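Putative transcriptional regulator protein, LacI family (Rhizobium etli, PDB 3MIZ) probably binds regulatory DNA as a LacI-family transcription factor, its two-lobed sensor domain being built like a periplasmic binding protein. Local coordinates at residues A[232-237]-A[248-253]; A[120-125]-A[282-287]; A[135-140]-A[199-204]; A[79-84]-A[111-116]. One frame throughout, in Å; residues are numbered along the deposited sequence.

How the interactions relate
Interaction 3 is the core contact. It joins two neighbouring parallel strands by backbone hydrogen bonds and buried apolar side chains. Interactions 1, 2 and 4 are partly buried and meet around the small mixed sheet of strands 110-113, 277-285 and 248-250. Interactions 1 and 2 share its strands 248-250 and 277-285, where Thr248 O lies 2.7 Å from Val285 N. Interactions 2 and 4 both use helix 115-127. Chemistry follows place: a single beta bridge and a ring contact in interaction 1, leucines with one outer tyrosine-glutamate bond in interaction 2, and a salt-bridge network in interaction 4. Met202 of interaction 3 packs on Leu122 and Thr123 of interaction 2.

Interaction 1. Residues A[232-237]-A[248-253]; sequences FDDFRT and TAALPY
Asp233 and Ala250 form a single beta bridge, with Asp233 N giving a hydrogen bond to Ala249 O (2.7 Å) and Leu251 N one to Asp233 O (3.1 Å). The second donor sits above the carbonyl plane of Asp233. A water also donates to Asp233 O and to Leu251 O, so two donors grip the Asp233 carbonyl. The Phe232 ring lies flat against Ala249. Ala249 CB stands over the ring centre, 3.8 Å from the centroid and 9° off the normal, a CH-pi contact. Leu251 CD2 meets the Phe232 ring edge in its plane, 3.9 Å from CE1. Chi1 of -153° sets the phenylalanine CG opposite the backbone N and brings the ring against Ala249 CB. The bridge ties the loop before helix 236-239 to strand 248-250, an outer strand of the small mixed sheet in this periplasmic binding protein-like fold. With alanine at Phe232, Ala249 CB and Leu251 CD2 would probably lose their apolar partner, leaving a gap beside them. On the other side, Asp234 CB packs against Ala250 CB at 3.5 Å, and Thr248 CG2 lies across the Asp234 side chain. The Asp234 carboxylate pairs with Arg287, while Thr248 OG1 bonds to Asp206.

Interaction 2. Residues A[120-125]-A[282-287]; sequences RDLTRY and CKLVER
Leu284 reaches from its strand to two side chains of the helix, one with each methyl. Its CD1 meets Leu122 CD1 at 3.2 Å, tighter than a usual carbon contact. Its CD2 rests 3.8 Å from Tyr125 CD2 and also nears the backbone carbonyl of Asp121. The leucine keeps CG trans to its own nitrogen (chi1 178°), which turns the branch toward the helix. Tyr125 crosses Leu284 at about a right angle. The far end of the tyrosine is polar: Tyr125 OH donates to Glu286 OE2 at 2.6 Å. The extended Glu286 chain brings its carboxylate to the ring edge, the two planes 79° apart. The hydroxyl meets OE2 on the anti side, tilted out of the carboxylate plane. A water donates to the same hydroxyl, so this oxygen has two partners. Arg129 makes a cation-pi pair with the Tyr125 ring and a weak, long ion pair with Glu286. The helix segment 120-125 runs at 38° to strand 283-285, their axes 9.1 Å apart. Leu122 continues inward to Ala249 of strand 248-250 and Met202 of strand 200-203, and Thr123 packs on helix 144-160.

Interaction 3. Residues A[135-140]-A[199-204]; sequences GYIRLN and TAIMSG
Both polar backbone atoms of Gly135 are bonded to strand 200-203. Gly135 N donates to Ala200 O at 2.8 Å, and Met202 N donates to Gly135 O at 2.7 Å. Ile137 N then reaches Met202 O at 3.1 Å. A weak bond from Gly204 N to Ile137 O follows as the strand ends. Tyr136 and Met202, the latter a selenomethionine, form a bridge pair with side chains on one face. Tyr136 CD1 lies 3.6 Å from Met202 CB. Tyr136 OH extends to 4.0 Å from Gly204 CA. With chi1 at -172°, the tyrosine CG stands opposite its backbone N, and the ring crosses the Met202 side chain at a slant. A serine in place of Tyr136 would probably leave Met202 CB without its aromatic neighbour and open a gap beside Gly204. Ile137 CG1 and Ile201 CG2 meet more loosely on the other face, at 4.2 Å. In the next shell, Phe153 meets the Tyr136 ring, and Met202 packs on Leu122, Thr123 and Leu126 of helix 115-127. Helices 184-192 and 206-217 cover the isoleucine face. Strands 134-138 and 200-203 are adjacent parallel strands of a mixed five-stranded sheet with helices on both faces. This is one of the two alpha/beta lobes of the periplasmic binding protein-like fold, the one that holds most of the second half of the chain.

Interaction 4. Residues A[79-84]-A[111-116]; sequences MYRRIV and IEPDDY
Asp115 OD2 receives Arg81 NH1 at 2.9 Å, one arm of a salt-bridge network that grips the arginine. The bond uses the anti lone pair of OD2 and lies near the guanidinium plane. Arg81 NE makes the second arm, to Glu112 OE2 at 3.1 Å with an N-H...O angle of 163°. The Glu112 carboxylate stands across the guanidinium, planes 89° apart, and NE approaches OE2 from above the carboxylate plane. Two acids and a water thus take the guanidinium at its edge. The water accepts from NH1 and donates to Asp114 OD1. One face of the guanidinium is overlaid by Pro113 O, 3.0 Å above its plane and offset toward the rim. The Arg81 chain is extended from CG to NE, and a chi1 of -156° sends it across to the other segment. The guanidinium charge between them is likely to keep both carboxylates ionised. Asp115 OD1 in turn bonds to Arg149, so Asp115 sits between two arginines. Short strand 81-83 pairs with strand 100-101, while strand 110-113 lies beside strand 277-285 and leads into helix 115-127. Arg81 spans from the first to the start of that helix, and its side chain packs on Leu148 of helix 144-160.

Interaction 1. Residues A[232-237]-A[248-253]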
# COMPACT_ATOMS: atom_id res chain seq x y z
N PHE A 232 -7.17 2.00 -13.38
CA PHE A 232 -8.26 1.31 -12.71
C PHE A 232 -7.89 1.05 -11.25
O PHE A 232 -6.75 0.67 -10.96
CB PHE A 232 -8.56 -0.03 -13.41
CG PHE A 232 -9.98 -0.49 -13.25
CD1 PHE A 232 -10.48 -0.80 -11.99
CD2 PHE A 232 -10.82 -0.60 -14.36
CE1 PHE A 232 -11.81 -1.22 -11.83
CE2 PHE A 232 -12.14 -1.02 -14.21
CZ PHE A 232 -12.64 -1.33 -12.94
N ASP A 233 -8.86 1.29 -10.37
CA ASP A 233 -8.78 1.09 -8.91
C ASP A 233 -8.91 2.36 -8.07
O ASP A 233 -9.51 2.35 -7.00
CB ASP A 233 -7.45 0.46 -8.49
CG ASP A 233 -7.27 -0.97 -8.96
OD1 ASP A 233 -8.17 -1.54 -9.60
OD2 ASP A 233 -6.19 -1.51 -8.66
N ASP A 234 -8.33 3.44 -8.59
CA ASP A 234 -8.19 4.73 -7.91
C ASP A 234 -7.37 4.49 -6.66
O ASP A 234 -7.79 4.77 -5.53
CB ASP A 234 -9.51 5.41 -7.53
CG ASP A 234 -9.29 6.88 -7.11
OD1 ASP A 234 -8.34 7.52 -7.65
OD2 ASP A 234 -10.04 7.42 -6.27
N PHE A 235 -6.19 3.92 -6.88
CA PHE A 235 -5.22 3.64 -5.82
C PHE A 235 -4.60 5.01 -5.58
O PHE A 235 -3.70 5.42 -6.32
CB PHE A 235 -4.18 2.63 -6.34
CG PHE A 235 -3.09 2.29 -5.35
CD1 PHE A 235 -3.33 2.29 -3.98
CD2 PHE A 235 -1.83 1.93 -5.81
CE1 PHE A 235 -2.32 1.94 -3.08
CE2 PHE A 235 -0.81 1.57 -4.92
CZ PHE A 235 -1.06 1.57 -3.55
N ARG A 236 -5.09 5.71 -4.56
CA ARG A 236 -4.65 7.06 -4.22
C ARG A 236 -3.14 7.32 -4.26
O ARG A 236 -2.70 8.34 -4.79
CB ARG A 236 -5.18 7.48 -2.84
CG ARG A 236 -6.66 7.23 -2.61
CD ARG A 236 -6.91 5.80 -2.12
NE ARG A 236 -8.15 5.70 -1.34
CZ ARG A 236 -9.37 5.82 -1.85
NH1 ARG A 236 -9.53 6.05 -3.15
NH2 ARG A 236 -10.43 5.73 -1.06
N THR A 237 -2.36 6.42 -3.69
CA THR A 237 -0.91 6.55 -3.67
C THR A 237 -0.38 6.88 -5.07
O THR A 237 0.54 7.69 -5.24
CB THR A 237 -0.26 5.25 -3.17
OG1 THR A 237 -0.63 5.03 -1.80
CG2 THR A 237 1.25 5.31 -3.29
N THR A 248 -9.53 7.47 -13.78
CA THR A 248 -9.63 6.04 -13.50
C THR A 248 -11.03 5.61 -13.08
O THR A 248 -11.98 6.40 -13.12
CB THR A 248 -8.60 5.69 -12.37
OG1 THR A 248 -8.49 4.27 -12.20
CG2 THR A 248 -9.04 6.31 -11.05
N ALA A 249 -11.16 4.35 -12.69
CA ALA A 249 -12.41 3.79 -12.21
C ALA A 249 -12.10 3.40 -10.77
O ALA A 249 -11.20 2.60 -10.52
CB ALA A 249 -12.80 2.56 -13.03
N ALA A 250 -12.84 3.96 -9.82
CA ALA A 250 -12.58 3.68 -8.43
C ALA A 250 -13.25 2.43 -7.92
O ALA A 250 -14.47 2.27 -8.02
CB ALA A 250 -13.01 4.86 -7.57
N LEU A 251 -12.46 1.52 -7.36
CA LEU A 251 -13.03 0.32 -6.78
C LEU A 251 -13.63 0.87 -5.50
O LEU A 251 -12.95 1.58 -4.75
CB LEU A 251 -11.94 -0.71 -6.47
CG LEU A 251 -11.39 -1.54 -7.63
CD1 LEU A 251 -10.18 -2.34 -7.14
CD2 LEU A 251 -12.46 -2.47 -8.17
N PRO A 252 -14.92 0.59 -5.23
CA PRO A 252 -15.62 1.07 -4.04
C PRO A 252 -15.26 0.31 -2.76
O PRO A 252 -16.14 -0.12 -2.01
CB PRO A 252 -17.09 0.91 -4.43
CG PRO A 252 -17.05 -0.37 -5.21
CD PRO A 252 -15.83 -0.19 -6.09
N TYR A 253 -13.97 0.18 -2.50
CA TYR A 253 -13.49 -0.54 -1.33
C TYR A 253 -14.04 -0.03 -0.00
O TYR A 253 -14.56 -0.80 0.80
CB TYR A 253 -11.96 -0.55 -1.28
CG TYR A 253 -11.35 -1.58 -2.20
CD1 TYR A 253 -12.05 -2.75 -2.52
CD2 TYR A 253 -10.07 -1.41 -2.73
CE1 TYR A 253 -11.49 -3.72 -3.34
CE2 TYR A 253 -9.50 -2.39 -3.55
CZ TYR A 253 -10.22 -3.54 -3.85
OH TYR A 253 -9.67 -4.53 -4.63
O HOH W 1 -10.79 3.07 -4.73

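Interaction 2. Residues A[120-125]-A[282-287]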
# COMPACT_ATOMS: atom_id res chain seq x y z
N ARG A 120 -16.18 -1.14 -18.63
CA ARG A 120 -17.10 -0.79 -19.70
C ARG A 120 -17.24 0.73 -19.78
O ARG A 120 -17.11 1.32 -20.85
CB ARG A 120 -18.48 -1.42 -19.45
CG ARG A 120 -19.58 -0.92 -20.38
CD ARG A 120 -20.90 -1.68 -20.17
NE ARG A 120 -21.58 -1.38 -18.90
CZ ARG A 120 -21.92 -2.31 -18.00
NH1 ARG A 120 -21.63 -3.58 -18.23
NH2 ARG A 120 -22.58 -1.98 -16.89
N ASP A 121 -17.50 1.36 -18.64
CA ASP A 121 -17.68 2.81 -18.61
C ASP A 121 -16.42 3.58 -18.95
O ASP A 121 -16.48 4.66 -19.55
CB ASP A 121 -18.19 3.24 -17.24
CG ASP A 121 -19.62 2.79 -16.99
OD1 ASP A 121 -20.32 2.50 -17.98
OD2 ASP A 121 -20.04 2.75 -15.82
N LEU A 122 -15.27 3.03 -18.59
CA LEU A 122 -13.99 3.67 -18.86
C LEU A 122 -13.70 3.56 -20.35
O LEU A 122 -13.17 4.50 -20.96
CB LEU A 122 -12.90 2.99 -18.03
CG LEU A 122 -11.62 3.74 -17.67
CD1 LEU A 122 -11.92 5.15 -17.23
CD2 LEU A 122 -10.92 2.97 -16.56
N THR A 123 -14.06 2.43 -20.96
CA THR A 123 -13.83 2.24 -22.38
C THR A 123 -14.76 3.19 -23.17
O THR A 123 -14.33 3.83 -24.13
CB THR A 123 -14.08 0.77 -22.80
OG1 THR A 123 -13.17 -0.09 -22.09
CG2 THR A 123 -13.85 0.58 -24.30
N ARG A 124 -16.01 3.28 -22.74
CA ARG A 124 -16.97 4.18 -23.41
C ARG A 124 -16.51 5.63 -23.28
O ARG A 124 -16.72 6.45 -24.19
CB ARG A 124 -18.36 4.03 -22.79
CG ARG A 124 -19.04 2.68 -23.01
CD ARG A 124 -20.30 2.58 -22.17
NE ARG A 124 -21.22 3.69 -22.39
CZ ARG A 124 -22.17 3.71 -23.33
NH1 ARG A 124 -22.33 2.67 -24.14
NH2 ARG A 124 -22.96 4.77 -23.45
N TYR A 125 -15.90 5.95 -22.15
CA TYR A 125 -15.39 7.30 -21.90
C TYR A 125 -14.43 7.70 -23.02
O TYR A 125 -14.54 8.78 -23.60
CB TYR A 125 -14.68 7.34 -20.54
CG TYR A 125 -13.98 8.65 -20.24
CD1 TYR A 125 -12.67 8.88 -20.66
CD2 TYR A 125 -14.63 9.66 -19.53
CE1 TYR A 125 -12.03 10.08 -20.40
CE2 TYR A 125 -13.99 10.87 -19.26
CZ TYR A 125 -12.69 11.07 -19.69
OH TYR A 125 -12.06 12.27 -19.43
N CYS A 282 -18.42 0.76 -9.87
CA CYS A 282 -17.14 1.45 -9.75
C CYS A 282 -17.37 2.84 -10.32
O CYS A 282 -17.88 2.98 -11.43
CB CYS A 282 -16.07 0.73 -10.55
SG CYS A 282 -15.65 -0.91 -9.92
N LYS A 283 -17.02 3.87 -9.57
CA LYS A 283 -17.20 5.24 -10.01
C LYS A 283 -16.10 5.73 -10.94
O LYS A 283 -14.92 5.61 -10.61
CB LYS A 283 -17.29 6.18 -8.81
CG LYS A 283 -18.50 5.96 -7.92
CD LYS A 283 -18.47 6.87 -6.70
CE LYS A 283 -19.71 6.69 -5.84
NZ LYS A 283 -19.65 7.52 -4.60
N LEU A 284 -16.47 6.26 -12.09
CA LEU A 284 -15.48 6.79 -13.01
C LEU A 284 -15.02 8.12 -12.41
O LEU A 284 -15.83 9.00 -12.15
CB LEU A 284 -16.09 7.01 -14.39
CG LEU A 284 -15.21 7.61 -15.49
CD1 LEU A 284 -13.82 7.03 -15.43
CD2 LEU A 284 -15.85 7.34 -16.84
N VAL A 285 -13.72 8.23 -12.16
CA VAL A 285 -13.16 9.45 -11.58
C VAL A 285 -12.44 10.19 -12.69
O VAL A 285 -11.34 9.81 -13.09
CB VAL A 285 -12.16 9.13 -10.46
CG1 VAL A 285 -11.61 10.43 -9.86
CG2 VAL A 285 -12.84 8.30 -9.38
N GLU A 286 -13.06 11.26 -13.19
CA GLU A 286 -12.47 12.02 -14.27
C GLU A 286 -11.45 13.03 -13.77
O GLU A 286 -11.76 13.91 -12.96
CB GLU A 286 -13.56 12.73 -15.07
CG GLU A 286 -13.03 13.56 -16.21
CD GLU A 286 -14.09 13.90 -17.23
OE1 GLU A 286 -15.26 14.09 -16.82
OE2 GLU A 286 -13.76 13.98 -18.43
N ARG A 287 -10.22 12.88 -14.25
CA ARG A 287 -9.14 13.78 -13.87
C ARG A 287 -8.63 14.43 -15.16
O ARG A 287 -9.44 14.89 -15.96
CB ARG A 287 -8.05 13.00 -13.10
CG ARG A 287 -8.58 12.41 -11.77
CD ARG A 287 -7.50 12.28 -10.69
NE ARG A 287 -8.04 11.94 -9.36
CZ ARG A 287 -8.27 10.70 -8.92
NH1 ARG A 287 -8.02 9.66 -9.70
NH2 ARG A 287 -8.75 10.49 -7.70
O HOH W 2 -9.27 12.77 -18.28

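Interaction 3. Residues A[135-140]-A[199-204]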
# COMPACT_ATOMS: atom_id res chain seq x y z
N GLY A 135 -5.20 1.08 -26.82
CA GLY A 135 -4.32 0.05 -26.31
C GLY A 135 -4.79 -0.40 -24.94
O GLY A 135 -5.44 0.36 -24.23
N TYR A 136 -4.47 -1.63 -24.57
CA TYR A 136 -4.86 -2.16 -23.27
C TYR A 136 -3.73 -3.07 -22.79
O TYR A 136 -3.41 -4.06 -23.45
CB TYR A 136 -6.17 -2.95 -23.37
CG TYR A 136 -6.73 -3.37 -22.03
CD1 TYR A 136 -7.64 -2.56 -21.35
CD2 TYR A 136 -6.28 -4.53 -21.41
CE1 TYR A 136 -8.09 -2.91 -20.06
CE2 TYR A 136 -6.72 -4.88 -20.12
CZ TYR A 136 -7.62 -4.06 -19.46
OH TYR A 136 -8.01 -4.39 -18.18
N ILE A 137 -3.11 -2.73 -21.67
CA ILE A 137 -2.05 -3.55 -21.13
C ILE A 137 -2.65 -4.28 -19.93
O ILE A 137 -3.04 -3.68 -18.92
CB ILE A 137 -0.82 -2.70 -20.74
CG1 ILE A 137 -0.34 -1.92 -21.98
CG2 ILE A 137 0.30 -3.60 -20.28
CD1 ILE A 137 0.93 -1.13 -21.74
N ARG A 138 -2.74 -5.60 -20.09
CA ARG A 138 -3.35 -6.51 -19.12
C ARG A 138 -2.70 -6.75 -17.77
O ARG A 138 -1.49 -6.94 -17.65
CB ARG A 138 -3.55 -7.88 -19.78
CG ARG A 138 -4.38 -7.85 -21.05
CD ARG A 138 -4.29 -9.18 -21.78
NE ARG A 138 -4.81 -10.28 -20.97
CZ ARG A 138 -4.78 -11.56 -21.35
NH1 ARG A 138 -4.25 -11.89 -22.52
NH2 ARG A 138 -5.29 -12.50 -20.57
N LEU A 139 -3.55 -6.76 -16.75
CA LEU A 139 -3.14 -7.05 -15.39
C LEU A 139 -2.99 -8.58 -15.37
O LEU A 139 -3.50 -9.27 -16.26
CB LEU A 139 -4.24 -6.61 -14.41
CG LEU A 139 -4.08 -6.88 -12.92
CD1 LEU A 139 -2.89 -6.12 -12.36
CD2 LEU A 139 -5.36 -6.47 -12.20
N ASN A 140 -2.30 -9.10 -14.36
CA ASN A 140 -2.08 -10.54 -14.20
C ASN A 140 -3.32 -11.36 -14.56
O ASN A 140 -4.34 -11.25 -13.89
CB ASN A 140 -1.68 -10.85 -12.75
CG ASN A 140 -1.02 -12.21 -12.60
OD1 ASN A 140 -1.35 -13.15 -13.32
ND2 ASN A 140 -0.10 -12.32 -11.66
N THR A 199 -3.90 6.08 -29.71
CA THR A 199 -4.05 7.43 -29.18
C THR A 199 -4.42 7.42 -27.71
O THR A 199 -4.31 8.42 -27.02
CB THR A 199 -5.15 8.22 -29.96
OG1 THR A 199 -6.42 7.60 -29.78
CG2 THR A 199 -4.82 8.25 -31.45
N ALA A 200 -4.87 6.25 -27.23
CA ALA A 200 -5.23 6.08 -25.83
C ALA A 200 -4.79 4.70 -25.38
O ALA A 200 -4.80 3.74 -26.17
CB ALA A 200 -6.76 6.23 -25.65
N ILE A 201 -4.36 4.60 -24.13
CA ILE A 201 -3.93 3.32 -23.58
C ILE A 201 -4.61 3.14 -22.23
O ILE A 201 -4.57 4.02 -21.37
CB ILE A 201 -2.40 3.22 -23.38
CG1 ILE A 201 -1.70 3.18 -24.74
CG2 ILE A 201 -2.04 1.92 -22.62
CD1 ILE A 201 -0.18 3.14 -24.66
N MSE A 202 -5.25 1.99 -22.07
CA MSE A 202 -5.93 1.69 -20.83
C MSE A 202 -5.01 0.77 -20.07
O MSE A 202 -4.58 -0.26 -20.60
CB MSE A 202 -7.26 0.99 -21.09
CG MSE A 202 -8.31 1.89 -21.70
SE MSE A 202 -10.01 1.00 -21.79
CE MSE A 202 -10.52 1.09 -19.95
N SER A 203 -4.69 1.16 -18.84
CA SER A 203 -3.81 0.37 -18.00
C SER A 203 -4.62 -0.62 -17.17
O SER A 203 -5.67 -0.28 -16.62
CB SER A 203 -3.02 1.30 -17.07
OG SER A 203 -2.13 0.57 -16.25
N GLY A 204 -4.11 -1.85 -17.08
CA GLY A 204 -4.78 -2.89 -16.31
C GLY A 204 -5.24 -2.31 -14.99
O GLY A 204 -6.38 -2.55 -14.57

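Interaction 4. Residues A[79-84]-A[111-116]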
# COMPACT_ATOMS: atom_id res chain seq x y z
N MSE A 79 -8.09 -9.89 -0.69
CA MSE A 79 -7.36 -8.72 -1.17
C MSE A 79 -7.74 -8.38 -2.61
O MSE A 79 -7.82 -7.21 -2.99
CB MSE A 79 -5.85 -8.96 -1.06
CG MSE A 79 -5.35 -8.91 0.36
SE MSE A 79 -5.70 -7.17 1.17
CE MSE A 79 -7.30 -7.59 2.21
N TYR A 80 -7.96 -9.40 -3.43
CA TYR A 80 -8.40 -9.17 -4.80
C TYR A 80 -9.64 -10.02 -5.02
O TYR A 80 -9.90 -10.96 -4.26
CB TYR A 80 -7.32 -9.50 -5.84
CG TYR A 80 -6.58 -10.80 -5.62
CD1 TYR A 80 -5.34 -10.81 -4.97
CD2 TYR A 80 -7.10 -12.01 -6.07
CE1 TYR A 80 -4.64 -12.00 -4.78
CE2 TYR A 80 -6.41 -13.20 -5.88
CZ TYR A 80 -5.18 -13.19 -5.24
OH TYR A 80 -4.49 -14.36 -5.07
N ARG A 81 -10.40 -9.70 -6.05
CA ARG A 81 -11.63 -10.43 -6.31
C ARG A 81 -11.39 -11.92 -6.56
O ARG A 81 -10.60 -12.30 -7.41
CB ARG A 81 -12.35 -9.79 -7.47
CG ARG A 81 -13.82 -10.06 -7.48
CD ARG A 81 -14.50 -9.23 -8.54
NE ARG A 81 -15.86 -9.67 -8.77
CZ ARG A 81 -16.65 -9.16 -9.70
NH1 ARG A 81 -16.20 -8.20 -10.49
NH2 ARG A 81 -17.88 -9.62 -9.85
N ARG A 82 -12.10 -12.75 -5.80
CA ARG A 82 -11.95 -14.20 -5.92
C ARG A 82 -13.30 -14.90 -5.80
O ARG A 82 -14.27 -14.34 -5.29
CB ARG A 82 -11.05 -14.74 -4.80
CG ARG A 82 -9.61 -14.25 -4.78
CD ARG A 82 -8.90 -14.77 -3.54
NE ARG A 82 -9.00 -16.22 -3.44
CZ ARG A 82 -8.77 -16.92 -2.33
NH1 ARG A 82 -8.43 -16.31 -1.21
NH2 ARG A 82 -8.90 -18.25 -2.35
N ILE A 83 -13.34 -16.14 -6.28
CA ILE A 83 -14.52 -16.99 -6.15
C ILE A 83 -13.95 -18.11 -5.29
O ILE A 83 -13.02 -18.81 -5.71
CB ILE A 83 -14.98 -17.57 -7.51
CG1 ILE A 83 -15.42 -16.45 -8.45
CG2 ILE A 83 -16.15 -18.52 -7.28
CD1 ILE A 83 -15.74 -16.94 -9.86
N VAL A 84 -14.48 -18.26 -4.08
CA VAL A 84 -13.97 -19.28 -3.17
C VAL A 84 -14.90 -19.55 -2.00
O VAL A 84 -15.59 -18.64 -1.51
CB VAL A 84 -12.59 -18.87 -2.61
CG1 VAL A 84 -12.68 -17.50 -1.95
CG2 VAL A 84 -12.08 -19.90 -1.60
N ILE A 111 -20.73 -9.34 -1.27
CA ILE A 111 -20.79 -8.04 -1.90
C ILE A 111 -19.44 -7.80 -2.57
O ILE A 111 -18.38 -7.93 -1.94
CB ILE A 111 -21.15 -6.96 -0.86
CG1 ILE A 111 -21.39 -5.62 -1.55
CG2 ILE A 111 -20.07 -6.86 0.21
CD1 ILE A 111 -22.11 -4.58 -0.67
N GLU A 112 -19.48 -7.50 -3.87
CA GLU A 112 -18.28 -7.29 -4.67
C GLU A 112 -18.38 -6.04 -5.54
O GLU A 112 -19.47 -5.52 -5.78
CB GLU A 112 -18.09 -8.45 -5.64
CG GLU A 112 -17.98 -9.84 -5.05
CD GLU A 112 -18.16 -10.89 -6.13
OE1 GLU A 112 -19.32 -11.16 -6.50
OE2 GLU A 112 -17.14 -11.42 -6.62
N PRO A 113 -17.24 -5.58 -6.08
CA PRO A 113 -17.19 -4.41 -6.95
C PRO A 113 -17.48 -4.91 -8.36
O PRO A 113 -17.26 -6.09 -8.66
CB PRO A 113 -15.75 -3.92 -6.78
CG PRO A 113 -15.00 -5.21 -6.69
CD PRO A 113 -15.87 -6.03 -5.74
N ASP A 114 -17.95 -4.03 -9.24
CA ASP A 114 -18.27 -4.43 -10.60
C ASP A 114 -17.16 -4.08 -11.59
O ASP A 114 -17.24 -3.07 -12.29
CB ASP A 114 -19.57 -3.76 -11.03
CG ASP A 114 -20.27 -4.50 -12.15
OD1 ASP A 114 -19.59 -5.12 -12.99
OD2 ASP A 114 -21.52 -4.44 -12.20
N ASP A 115 -16.13 -4.92 -11.65
CA ASP A 115 -15.00 -4.73 -12.57
C ASP A 115 -15.46 -4.56 -14.01
O ASP A 115 -14.94 -3.72 -14.74
CB ASP A 115 -14.06 -5.94 -12.49
CG ASP A 115 -13.31 -5.99 -11.20
OD1 ASP A 115 -12.16 -5.52 -11.16
OD2 ASP A 115 -13.88 -6.49 -10.21
N TYR A 116 -16.41 -5.39 -14.41
CA TYR A 116 -16.92 -5.35 -15.77
C TYR A 116 -17.55 -3.99 -16.10
O TYR A 116 -17.23 -3.37 -17.12
CB TYR A 116 -17.94 -6.47 -15.97
CG TYR A 116 -18.34 -6.68 -17.41
CD1 TYR A 116 -17.61 -7.53 -18.23
CD2 TYR A 116 -19.41 -5.99 -17.96
CE1 TYR A 116 -17.95 -7.70 -19.57
CE2 TYR A 116 -19.76 -6.15 -19.30
CZ TYR A 116 -19.03 -7.00 -20.10
OH TYR A 116 -19.37 -7.16 -21.42
O HOH W 3 -17.96 -7.46 -12.69